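Local coordinates for protein binary enterotoxin of Clostridium perfringens component a (Clostridium perfringens, PDB 5WTZ) that catalyses ADP-ribosylation of actin with bound NAD+ as the ADP-ribose source, probably as the enzymatic component of a binary enterotoxin, at residues 229-234 and 290-295. Residues are numbered along the deposited sequence; the frame is centred on the assembly and turned at random.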
loop_
_atom_site.group_PDB
_atom_site.type_symbol
_atom_site.label_atom_id
_atom_site.label_comp_id
_atom_site.label_asym_id
_atom_site.label_seq_id
_atom_site.Cartn_x
_atom_site.Cartn_y
_atom_site.Cartn_z
ATOM N N GLU A 229 15.961 -8.698 14.782
ATOM C CA GLU A 229 16.374 -10.008 14.302
ATOM C C GLU A 229 17.296 -9.878 13.102
ATOM O O GLU A 229 18.262 -10.619 12.955
ATOM C CB GLU A 229 15.158 -10.864 13.918
ATOM C CG GLU A 229 14.286 -11.311 15.074
ATOM C CD GLU A 229 13.179 -12.249 14.627
ATOM O OE1 GLU A 229 13.473 -13.184 13.850
ATOM O OE2 GLU A 229 12.016 -12.048 15.043
ATOM N N ASN A 230 16.983 -8.923 12.238
ATOM C CA ASN A 230 17.664 -8.840 10.968
ATOM C C ASN A 230 18.827 -7.870 10.973
ATOM O O ASN A 230 19.731 -8.016 10.155
ATOM C CB ASN A 230 16.667 -8.478 9.857
ATOM C CG ASN A 230 15.722 -9.622 9.535
ATOM O OD1 ASN A 230 16.122 -10.629 8.947
ATOM N ND2 ASN A 230 14.466 -9.475 9.916
ATOM N N TYR A 231 18.843 -6.901 11.890
ATOM C CA TYR A 231 19.924 -5.916 11.844
ATOM C C TYR A 231 20.750 -5.771 13.126
ATOM O O TYR A 231 21.679 -4.961 13.180
ATOM C CB TYR A 231 19.347 -4.565 11.380
ATOM C CG TYR A 231 19.160 -4.609 9.886
ATOM C CD1 TYR A 231 20.222 -4.329 9.032
ATOM C CD2 TYR A 231 17.946 -5.014 9.322
ATOM C CE1 TYR A 231 20.070 -4.416 7.654
ATOM C CE2 TYR A 231 17.791 -5.110 7.948
ATOM C CZ TYR A 231 18.857 -4.805 7.120
ATOM O OH TYR A 231 18.707 -4.892 5.759
ATOM N N ALA A 232 20.460 -6.579 14.139
ATOM C CA ALA A 232 21.396 -6.677 15.257
ATOM C C ALA A 232 22.786 -7.159 14.794
ATOM O O ALA A 232 23.795 -6.571 15.191
ATOM C CB ALA A 232 20.851 -7.590 16.342
ATOM N N PRO A 233 22.860 -8.210 13.947
ATOM C CA PRO A 233 24.217 -8.580 13.523
ATOM C C PRO A 233 24.879 -7.499 12.659
ATOM O O PRO A 233 26.100 -7.349 12.719
ATOM C CB PRO A 233 24.005 -9.862 12.708
ATOM C CG PRO A 233 22.621 -10.340 13.065
ATOM C CD PRO A 233 21.848 -9.098 13.342
ATOM N N TRP A 234 24.083 -6.769 11.879
ATOM C CA TRP A 234 24.588 -5.674 11.049
ATOM C C TRP A 234 25.307 -4.626 11.894
ATOM O O TRP A 234 26.429 -4.221 11.583
ATOM C CB TRP A 234 23.442 -5.027 10.266
ATOM C CG TRP A 234 23.793 -3.733 9.569
ATOM C CD1 TRP A 234 24.387 -3.590 8.339
ATOM C CD2 TRP A 234 23.521 -2.405 10.033
ATOM N NE1 TRP A 234 24.510 -2.256 8.020
ATOM C CE2 TRP A 234 24.004 -1.507 9.049
ATOM C CE3 TRP A 234 22.936 -1.884 11.193
ATOM C CZ2 TRP A 234 23.913 -0.122 9.188
ATOM C CZ3 TRP A 234 22.845 -0.510 11.327
ATOM C CH2 TRP A 234 23.333 0.354 10.330
ATOM N N LYS A 290 22.072 -6.501 2.962
ATOM C CA LYS A 290 20.928 -6.219 2.099
ATOM C C LYS A 290 19.625 -6.600 2.761
ATOM O O LYS A 290 19.559 -7.583 3.500
ATOM C CB LYS A 290 21.048 -6.969 0.773
ATOM C CG LYS A 290 22.124 -6.413 -0.143
ATOM C CD LYS A 290 22.255 -7.298 -1.347
ATOM C CE LYS A 290 23.197 -6.720 -2.399
ATOM N NZ LYS A 290 22.599 -5.533 -3.073
ATOM N N ILE A 291 18.590 -5.803 2.502
ATOM C CA ILE A 291 17.235 -6.125 2.961
ATOM C C ILE A 291 16.909 -7.594 2.630
ATOM O O ILE A 291 16.952 -7.997 1.472
ATOM C CB ILE A 291 16.208 -5.168 2.316
ATOM C CG1 ILE A 291 16.459 -3.730 2.778
ATOM C CG2 ILE A 291 14.774 -5.578 2.649
ATOM C CD1 ILE A 291 16.019 -3.437 4.202
ATOM N N PRO A 292 16.632 -8.410 3.664
ATOM C CA PRO A 292 16.527 -9.876 3.558
ATOM C C PRO A 292 15.210 -10.412 2.968
ATOM O O PRO A 292 15.163 -11.595 2.626
ATOM C CB PRO A 292 16.663 -10.331 5.010
ATOM C CG PRO A 292 16.046 -9.224 5.778
ATOM C CD PRO A 292 16.473 -7.958 5.055
ATOM N N GLU A 293 14.174 -9.574 2.893
ATOM C CA GLU A 293 12.875 -9.930 2.315
ATOM C C GLU A 293 12.139 -8.650 1.962
ATOM O O GLU A 293 12.363 -7.609 2.605
ATOM C CB GLU A 293 12.039 -10.749 3.293
ATOM C CG GLU A 293 11.667 -9.973 4.560
ATOM C CD GLU A 293 11.022 -10.856 5.609
ATOM O OE1 GLU A 293 10.105 -11.622 5.252
ATOM O OE2 GLU A 293 11.451 -10.802 6.781
ATOM N N ASP A 294 11.259 -8.725 0.963
ATOM C CA ASP A 294 10.476 -7.573 0.531
ATOM C C ASP A 294 9.747 -7.016 1.739
ATOM O O ASP A 294 9.151 -7.771 2.521
ATOM C CB ASP A 294 9.468 -7.935 -0.569
ATOM C CG ASP A 294 10.123 -8.149 -1.941
ATOM O OD1 ASP A 294 11.320 -8.515 -2.013
ATOM O OD2 ASP A 294 9.415 -7.974 -2.954
ATOM N N ILE A 295 9.814 -5.699 1.897
ATOM C CA ILE A 295 9.164 -5.019 3.009
ATOM C C ILE A 295 8.541 -3.712 2.497
ATOM O O ILE A 295 9.021 -3.107 1.528
ATOM C CB ILE A 295 10.162 -4.754 4.186
ATOM C CG1 ILE A 295 9.417 -4.337 5.458
ATOM C CG2 ILE A 295 11.272 -3.772 3.797
ATOM C CD1 ILE A 295 10.289 -4.383 6.736
HETATM O O HOH W 1 14.017 -12.096 7.373
#
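The ring of Tyr231 meets Ile291 and Pro292 obliquely, with its phenolic end over the backbone of 290-295, while CG of Trp234, from the same helix, lies at the edge of the tyrosine ring, in its plane; Tyr231 O in turn sits at the edge of the indole. Ile291 CD1 comes within 3.4 Å of Tyr231 OH. Tyr231 CZ lies 4.3 Å from Ile291 CD1, and Tyr231 CE2 the same distance from Pro292 CD. The CB of Ile291 is directed away from the helix, but CG1, anti to the carbonyl carbon (chi1 -64°), carries CD1 back to the phenol. The hydroxyl makes no hydrogen bond to nearby Ile291 N, whose N-H is badly aligned with the oxygen; it bonds instead to the carbonyl oxygen of Arg289, the loop residue just ahead of Lys290. This contact joins helix 220-237 to the loop entering strand 295-301, an outermost strand of the five-stranded mixed sheet in the ADP-ribosyltransferase domain that holds NAD; the Ile291 side chain is about 13 Å from the dinucleotide. Ala371 and Tyr372 of strand 370-372 also touch Tyr231. Nearer the solvent, the amide of Asn230 crosses the pyrrolidine of Pro292 at a slant, Asn230 OD1 standing 3.5 Å from Pro292 CG. A water donates to this OD1 at 3.0 Å and to Glu293 OE2 at 2.9 Å, linking 229-234 to 290-295, between which no direct hydrogen bond forms. Trp226, one turn earlier, braces both ends of the bridge: its carbonyl oxygen accepts from Asn230 ND2, fixing the amide's rotation, and its NE1 bonds to Glu293 OE2.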